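Local coordinates for probable 3-hydroxybutyryl-CoA dehydrogenase (Escherichia coli, PDB 3MOG), which catalyses the NAD+-dependent oxidation of 3-hydroxyadipyl-CoA to 3-oxoadipyl-CoA in the degradation of phenylacetate, working as a homotrimer, at residues S363-R366 with K367-Y371; Y457-S461 with L462-R466; F226-G229 with P230-T234. One frame throughout, in Å; residues are numbered along the deposited sequence. Where two conformers were deposited one is given.

In the fold
Each contact is local, formed within one continuous run of chain, and the three follow in series without nesting or crossing. From the N terminus, contact 3 comes first: 226-234 turns from the loop after helix 213-223 into helix 230-237, in the first of two C-terminal-type domains. Contact 1, within helix 362-373, belongs to the beta-alpha-beta unit that joins strands 351-356 and 378-381 of the reduced Rossmann-fold domain. Contact 2 turns the loop after helix 438-452 into helix 461-473, near the chain end, against a second subunit. Contacts 2 and 3 have nearest atoms about 13 Å apart; contact 1 lies about 36 Å, between centres, from contact 2.

Contact 1: residues S363-R366 with K367-Y371; sequences SATR and KAIYY
Thr365 and Ile369, one helical turn apart, meet at an oblique angle through their methyl ends, Thr365 CG2 lying 3.8 Å from Ile369 CD1. The torsions account for this meeting: Thr365 sets OG1 beside its backbone N (chi1 -60°), which leaves CG2 anti to that N and turned to Ile369, and Ile369 has CG1 beside its backbone N with CD1 extended beyond it, which sends the delta methyl back along the helix toward Thr365. On its way the Ile369 branch passes over the preceding turn, Ile369 CG1 standing 3.4 Å from Thr365 O. Thr365 O also accepts the hydrogen bond from Ile369 N at 2.9 Å, so it is gripped by an amide while an aliphatic branch lies against it. The two side chains also face a common neighbour, Thr365 resting on Ala356 and Ile369 on Ile354 of strand 351-356.

Lys367 takes a different course. Lys367 CG sits 3.4 Å from Ser363 O, and the extended chain beyond carries NZ away to a salt bridge with Asp318. Lys367 N bonds to Ser363 O at 3.1 Å, whereas the next bond, Ala368 N to Ala364 O at 3.4 Å, is weak. Tyr370 N reaches Arg366 O at 2.8 Å, the shortest of the four.

The chemistry therefore divides round the helix: methyl groups are turned to the sheet of the beta-alpha-beta unit, backbone amides bond to the carbonyls one turn back, one of them weakly, and the lysine spends its charge on an acidic partner beyond the helix.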
loop_
_atom_site.group_PDB
_atom_site.type_symbol
_atom_site.label_atom_id
_atom_site.label_comp_id
_atom_site.label_asym_id
_atom_site.label_seq_id
_atom_site.Cartn_x
_atom_site.Cartn_y
_atom_site.Cartn_z
ATOM N N SER C 363 43.578 -5.901 11.829
ATOM C CA SER C 363 44.351 -7.125 12.033
ATOM C C SER C 363 43.432 -8.334 12.210
ATOM O O SER C 363 43.723 -9.429 11.720
ATOM C CB SER C 363 45.289 -6.984 13.242
ATOM O OG SER C 363 44.572 -6.663 14.425
ATOM N N ALA C 364 42.321 -8.121 12.911
ATOM C CA ALA C 364 41.316 -9.152 13.126
ATOM C C ALA C 364 40.574 -9.515 11.823
ATOM O O ALA C 364 40.344 -10.696 11.536
ATOM C CB ALA C 364 40.348 -8.703 14.209
ATOM N N THR C 365 40.233 -8.495 11.031
ATOM C CA THR C 365 39.597 -8.676 9.718
ATOM C C THR C 365 40.523 -9.482 8.799
ATOM O O THR C 365 40.089 -10.466 8.179
ATOM C CB THR C 365 39.200 -7.303 9.083
ATOM O OG1 THR C 365 38.269 -6.629 9.938
ATOM C CG2 THR C 365 38.557 -7.468 7.726
ATOM N N ARG C 366 41.800 -9.089 8.762
ATOM C CA ARG C 366 42.813 -9.763 7.937
ATOM C C ARG C 366 42.995 -11.238 8.288
ATOM O O ARG C 366 43.113 -12.059 7.389
ATOM C CB ARG C 366 44.153 -9.009 7.948
ATOM C CG ARG C 366 44.164 -7.807 7.002
ATOM C CD ARG C 366 45.520 -7.117 6.922
ATOM N NE ARG C 366 45.561 -6.131 5.838
ATOM C CZ ARG C 366 45.189 -4.854 5.949
ATOM N NH1 ARG C 366 44.743 -4.373 7.103
ATOM N NH2 ARG C 366 45.265 -4.048 4.898
ATOM N N LYS C 367 42.983 -11.576 9.576
ATOM C CA LYS C 367 42.994 -12.996 10.003
ATOM C C LYS C 367 41.872 -13.821 9.349
ATOM O O LYS C 367 42.113 -14.933 8.851
ATOM C CB LYS C 367 42.902 -13.130 11.528
ATOM C CG LYS C 367 44.174 -12.777 12.279
ATOM C CD LYS C 367 43.945 -12.835 13.787
ATOM C CE LYS C 367 45.210 -12.476 14.560
ATOM N NZ LYS C 367 45.041 -12.708 16.026
ATOM N N ALA C 368 40.657 -13.262 9.352
ATOM C CA ALA C 368 39.491 -13.902 8.745
ATOM C C ALA C 368 39.604 -13.983 7.224
ATOM O O ALA C 368 39.230 -14.996 6.638
ATOM C CB ALA C 368 38.213 -13.183 9.154
ATOM N N ILE C 369 40.127 -12.925 6.597
ATOM C CA ILE C 369 40.307 -12.906 5.138
ATOM C C ILE C 369 41.327 -13.974 4.726
ATOM O O ILE C 369 41.099 -14.709 3.752
ATOM C CB ILE C 369 40.730 -11.496 4.603
ATOM C CG1 ILE C 369 39.616 -10.475 4.838
ATOM C CG2 ILE C 369 41.095 -11.544 3.105
ATOM C CD1 ILE C 369 39.995 -9.022 4.533
ATOM N N TYR C 370 42.426 -14.060 5.486
ATOM C CA TYR C 370 43.477 -15.052 5.250
ATOM C C TYR C 370 42.906 -16.468 5.305
ATOM O O TYR C 370 43.068 -17.238 4.362
ATOM C CB TYR C 370 44.649 -14.905 6.250
ATOM C CG TYR C 370 45.713 -15.993 6.101
ATOM C CD1 TYR C 370 46.723 -15.890 5.132
ATOM C CD2 TYR C 370 45.696 -17.133 6.912
ATOM C CE1 TYR C 370 47.687 -16.897 4.977
ATOM C CE2 TYR C 370 46.646 -18.145 6.763
ATOM C CZ TYR C 370 47.640 -18.020 5.798
ATOM O OH TYR C 370 48.579 -19.021 5.663
ATOM N N TYR C 371 42.238 -16.789 6.411
ATOM C CA TYR C 371 41.620 -18.099 6.605
ATOM C C TYR C 371 40.766 -18.537 5.420
ATOM O O TYR C 371 40.839 -19.693 4.989
ATOM C CB TYR C 371 40.776 -18.115 7.886
ATOM C CG TYR C 371 39.946 -19.369 8.035
ATOM C CD1 TYR C 371 38.554 -19.341 7.854
ATOM C CD2 TYR C 371 40.551 -20.593 8.332
ATOM C CE1 TYR C 371 37.791 -20.497 7.977
ATOM C CE2 TYR C 371 39.800 -21.755 8.454
ATOM C CZ TYR C 371 38.422 -21.701 8.283
ATOM O OH TYR C 371 37.682 -22.852 8.408
#

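Contact 2: residues Y457-S461 with L462-R466; sequences YRPCS and LLRQR
Arg464 and Pro459 are joined through a water that accepts from Arg464 NH2 at 3.0 Å and donates to Pro459 O at 2.7 Å. The guanidinium has further partners: NH1 forms a salt bridge with Glu446, and NE donates to the carbonyl oxygen of His451 of the second subunit. Ser461 OG is likewise bonded to His451 NE2 of that subunit, and to Gln406 of its own chain.

Backbone bonds start the helix next to this cluster. Cys460 is at the N-cap position, and Cys460 O accepts from Arg464 N at 3.3 Å and 163°, and from Leu463 N at 3.0 Å, a weak bond because its angle is only 122°. Gln465 N closes the following turn on Ser461 O at 3.0 Å.

Outward from these bonds lies the packing. The proline ring approaches one face of the Arg464 guanidinium, with Pro459 CG 3.8 Å from Arg464 NH2, the two side chains meeting obliquely. Arg464 runs extended from CG to NE, which takes the flat group back past the first turn to the proline. The remaining contacts are apolar: Pro459 CB touches Leu463 CD2 at 4.0 Å, and Cys460 SG, set between its own N and carbonyl carbon (chi1 76°), lies 4.2 Å from Leu463 CB.

Thus one arginine is held by a carboxylate, a water and a carbonyl of the second subunit while the proline packs over its face. This multiple grip probably fixes the guanidinium's rotation and couples the start of helix 461-473 to the trimer interface.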
loop_
_atom_site.group_PDB
_atom_site.type_symbol
_atom_site.label_atom_id
_atom_site.label_comp_id
_atom_site.label_asym_id
_atom_site.label_seq_id
_atom_site.Cartn_x
_atom_site.Cartn_y
_atom_site.Cartn_z
ATOM N N TYR C 457 9.545 -8.269 4.402
ATOM C CA TYR C 457 10.388 -9.355 4.876
ATOM C C TYR C 457 9.657 -10.364 5.776
ATOM O O TYR C 457 10.303 -11.211 6.383
ATOM C CB TYR C 457 11.705 -8.817 5.494
ATOM C CG TYR C 457 12.511 -8.111 4.452
ATOM C CD1 TYR C 457 13.195 -8.829 3.478
ATOM C CD2 TYR C 457 12.533 -6.717 4.386
ATOM C CE1 TYR C 457 13.892 -8.181 2.477
ATOM C CE2 TYR C 457 13.238 -6.063 3.398
ATOM C CZ TYR C 457 13.906 -6.793 2.441
ATOM O OH TYR C 457 14.597 -6.136 1.448
ATOM N N ARG C 458 8.320 -10.284 5.832
ATOM C CA ARG C 458 7.531 -11.265 6.576
ATOM C C ARG C 458 7.775 -12.694 6.070
ATOM O O ARG C 458 7.733 -12.950 4.862
ATOM C CB ARG C 458 6.030 -10.914 6.581
ATOM C CG ARG C 458 5.263 -11.078 5.241
ATOM C CD ARG C 458 4.590 -12.437 5.108
ATOM N NE ARG C 458 3.991 -12.634 3.790
ATOM C CZ ARG C 458 4.662 -13.062 2.729
ATOM N NH1 ARG C 458 5.953 -13.322 2.840
ATOM N NH2 ARG C 458 4.051 -13.212 1.561
ATOM N N PRO C 459 8.078 -13.622 6.994
ATOM C CA PRO C 459 8.047 -15.048 6.670
ATOM C C PRO C 459 6.602 -15.424 6.363
ATOM O O PRO C 459 5.683 -14.999 7.097
ATOM C CB PRO C 459 8.421 -15.705 7.989
ATOM C CG PRO C 459 9.131 -14.653 8.768
ATOM C CD PRO C 459 8.491 -13.381 8.389
ATOM N N CYS C 460 6.370 -16.167 5.285
ATOM C CA CYS C 460 4.984 -16.507 4.965
ATOM C C CYS C 460 4.499 -17.638 5.876
ATOM O O CYS C 460 5.307 -18.339 6.484
ATOM C CB CYS C 460 4.776 -16.813 3.472
ATOM S SG CYS C 460 5.362 -18.398 2.980
ATOM N N SER C 461 3.184 -17.810 5.967
ATOM C CA SER C 461 2.604 -18.751 6.926
ATOM C C SER C 461 3.115 -20.201 6.724
ATOM O O SER C 461 3.401 -20.903 7.707
ATOM C CB SER C 461 1.074 -18.621 6.924
ATOM O OG SER C 461 0.441 -19.784 7.423
ATOM N N LEU C 462 3.314 -20.604 5.464
ATOM C CA LEU C 462 3.855 -21.946 5.141
ATOM C C LEU C 462 5.327 -22.125 5.527
ATOM O O LEU C 462 5.762 -23.241 5.837
ATOM C CB LEU C 462 3.642 -22.299 3.653
ATOM C CG LEU C 462 3.997 -23.721 3.188
ATOM C CD1 LEU C 462 3.174 -24.772 3.948
ATOM C CD2 LEU C 462 3.794 -23.864 1.682
ATOM N N LEU C 463 6.099 -21.038 5.502
ATOM C CA LEU C 463 7.463 -21.096 5.996
ATOM C C LEU C 463 7.483 -21.399 7.487
ATOM O O LEU C 463 8.203 -22.318 7.900
ATOM C CB LEU C 463 8.279 -19.837 5.662
ATOM C CG LEU C 463 9.735 -19.737 6.148
ATOM C CD1 LEU C 463 10.632 -20.861 5.649
ATOM C CD2 LEU C 463 10.341 -18.399 5.758
ATOM N N ARG C 464 6.696 -20.670 8.285
ATOM C CA ARG C 464 6.602 -20.985 9.736
ATOM C C ARG C 464 6.170 -22.434 9.943
ATOM O O ARG C 464 6.731 -23.140 10.782
ATOM C CB ARG C 464 5.637 -20.061 10.504
ATOM C CG ARG C 464 5.906 -18.554 10.327
ATOM C CD ARG C 464 5.155 -17.728 11.371
ATOM N NE ARG C 464 5.504 -16.317 11.271
ATOM C CZ ARG C 464 6.547 -15.742 11.862
ATOM N NH1 ARG C 464 7.369 -16.442 12.640
ATOM N NH2 ARG C 464 6.755 -14.446 11.692
ATOM N N GLN C 465 5.180 -22.855 9.154
ATOM C CA GLN C 465 4.644 -24.209 9.173
ATOM C C GLN C 465 5.726 -25.240 8.876
ATOM O O GLN C 465 5.807 -26.264 9.560
ATOM C CB GLN C 465 3.483 -24.320 8.180
ATOM C CG GLN C 465 2.828 -25.700 8.020
ATOM C CD GLN C 465 1.553 -25.650 7.148
ATOM O OE1 GLN C 465 1.235 -26.610 6.425
ATOM N NE2 GLN C 465 0.828 -24.522 7.211
ATOM N N ARG C 466 6.570 -24.963 7.883
ATOM C CA ARG C 466 7.636 -25.905 7.535
ATOM C C ARG C 466 8.821 -25.899 8.502
ATOM O O ARG C 466 9.474 -26.932 8.683
ATOM C CB ARG C 466 8.096 -25.739 6.087
ATOM C CG ARG C 466 7.082 -26.309 5.110
ATOM C CD ARG C 466 7.703 -26.573 3.769
ATOM N NE ARG C 466 6.723 -27.177 2.885
ATOM C CZ ARG C 466 6.915 -27.470 1.603
ATOM N NH1 ARG C 466 8.072 -27.208 1.003
ATOM N NH2 ARG C 466 5.925 -28.023 0.917
HETATM O O HOH W 1 5.248 -13.476 9.295
#

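Contact 3: residues F226-G229 with P230-T234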
loop_
_atom_site.group_PDB
_atom_site.type_symbol
_atom_site.label_atom_id
_atom_site.label_comp_id
_atom_site.label_asym_id
_atom_site.label_seq_id
_atom_site.Cartn_x
_atom_site.Cartn_y
_atom_site.Cartn_z
ATOM N N PHE C 226 23.794 -18.916 -9.702
ATOM C CA PHE C 226 22.858 -18.452 -10.738
ATOM C C PHE C 226 23.656 -18.256 -12.033
ATOM O O PHE C 226 24.806 -17.863 -11.968
ATOM C CB PHE C 226 22.201 -17.128 -10.334
ATOM C CG PHE C 226 21.170 -17.241 -9.229
ATOM C CD1 PHE C 226 19.858 -17.576 -9.511
ATOM C CD2 PHE C 226 21.511 -16.964 -7.905
ATOM C CE1 PHE C 226 18.888 -17.644 -8.484
ATOM C CE2 PHE C 226 20.564 -17.028 -6.885
ATOM C CZ PHE C 226 19.251 -17.372 -7.170
ATOM N N PRO C 227 23.069 -18.555 -13.205
ATOM C CA PRO C 227 23.843 -18.424 -14.453
ATOM C C PRO C 227 24.228 -16.981 -14.804
ATOM O O PRO C 227 25.289 -16.762 -15.385
ATOM C CB PRO C 227 22.913 -19.002 -15.522
ATOM C CG PRO C 227 21.545 -18.972 -14.917
ATOM C CD PRO C 227 21.738 -19.138 -13.441
ATOM N N MET C 228 23.380 -16.018 -14.445
ATOM C CA MET C 228 23.704 -14.605 -14.628
ATOM C C MET C 228 23.261 -13.781 -13.417
ATOM O O MET C 228 22.209 -14.038 -12.837
ATOM C CB MET C 228 23.059 -14.073 -15.907
ATOM C CG MET C 228 23.362 -12.601 -16.197
ATOM S SD MET C 228 23.422 -12.236 -17.953
ATOM C CE MET C 228 24.806 -13.293 -18.423
ATOM N N GLY C 229 24.083 -12.811 -13.032
ATOM C CA GLY C 229 23.753 -11.879 -11.962
ATOM C C GLY C 229 22.514 -11.072 -12.302
ATOM O O GLY C 229 22.257 -10.798 -13.478
ATOM N N PRO C 230 21.734 -10.692 -11.277
ATOM C CA PRO C 230 20.437 -10.053 -11.538
ATOM C C PRO C 230 20.536 -8.729 -12.313
ATOM O O PRO C 230 19.693 -8.460 -13.150
ATOM C CB PRO C 230 19.884 -9.808 -10.135
ATOM C CG PRO C 230 21.078 -9.700 -9.261
ATOM C CD PRO C 230 22.043 -10.727 -9.836
ATOM N N LEU C 231 21.574 -7.934 -12.073
ATOM C CA LEU C 231 21.631 -6.591 -12.675
ATOM C C LEU C 231 22.049 -6.664 -14.145
ATOM O O LEU C 231 21.399 -6.090 -15.015
ATOM C CB LEU C 231 22.510 -5.659 -11.841
ATOM C CG LEU C 231 22.027 -5.463 -10.392
ATOM C CD1 LEU C 231 23.140 -4.965 -9.502
ATOM C CD2 LEU C 231 20.842 -4.506 -10.317
ATOM N N GLU C 232 23.093 -7.435 -14.429
ATOM C CA GLU C 232 23.448 -7.756 -15.810
ATOM C C GLU C 232 22.279 -8.382 -16.599
ATOM O O GLU C 232 22.044 -8.005 -17.747
ATOM C CB GLU C 232 24.670 -8.666 -15.850
ATOM C CG GLU C 232 25.185 -8.911 -17.256
ATOM C CD GLU C 232 26.462 -9.722 -17.297
ATOM O OE1 GLU C 232 27.107 -9.892 -16.235
ATOM O OE2 GLU C 232 26.816 -10.183 -18.405
ATOM N N LEU C 233 21.557 -9.321 -15.986
ATOM C CA LEU C 233 20.367 -9.922 -16.604
ATOM C C LEU C 233 19.275 -8.888 -16.891
ATOM O O LEU C 233 18.632 -8.959 -17.930
ATOM C CB LEU C 233 19.806 -11.072 -15.753
ATOM C CG LEU C 233 18.683 -11.951 -16.322
ATOM C CD1 LEU C 233 19.179 -12.791 -17.483
ATOM C CD2 LEU C 233 18.090 -12.848 -15.251
ATOM N N THR C 234 19.081 -7.912 -16.010
ATOM C CA THR C 234 18.146 -6.822 -16.346
ATOM C C THR C 234 18.621 -5.976 -17.542
ATOM O O THR C 234 17.796 -5.535 -18.350
ATOM C CB THR C 234 17.808 -5.892 -15.159
ATOM O OG1 THR C 234 18.977 -5.187 -14.719
ATOM C CG2 THR C 234 17.222 -6.671 -14.005
HETATM O O HOH W 2 26.440 -12.047 -14.329
#
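Glu232 OE1 accepts a hydrogen bond at 3.0 Å from a water that itself accepts from Gly229 N at 2.8 Å, and the carboxylate thereby reaches back to the residue just before its helix. Its OE2 is engaged in a salt bridge with Arg289, while OE1 also has a weak hydrogen bond to a glycerol, probably from the crystallisation liquor.

Across this acid lies Met228, the two side chains meeting at about a right angle. Met228 SD stands 3.8 Å from Glu232 CG, and Met228 CE is 3.7 Å from Glu232 OE2. The thioether chain leaves with CG anti to the backbone N (chi1 -179°) and then bends at chi2 and chi3, which folds CE round toward the carboxylate. Nearer the backbone, Met228 CG packs on Leu233 CB at 3.9 Å.

Gly229 occupies the N-cap position. Gly229 O accepts from Leu233 N at 3.0 Å, with an N-H...O angle of 162°, closing the first turn, and Pro230, which has no amide proton to offer, fills the first helical position. The next amides, Leu231 N and Glu232 N, are hydrogen-bonded to the carboxylate of Asp217 on helix 213-223.

Such geometry is that of a helix N-terminus with glycine at the N-cap and proline at the following N1 position, here joining helices 213-223 and 230-237 of the C-terminal-type domain of 3-hydroxyacyl-CoA dehydrogenases.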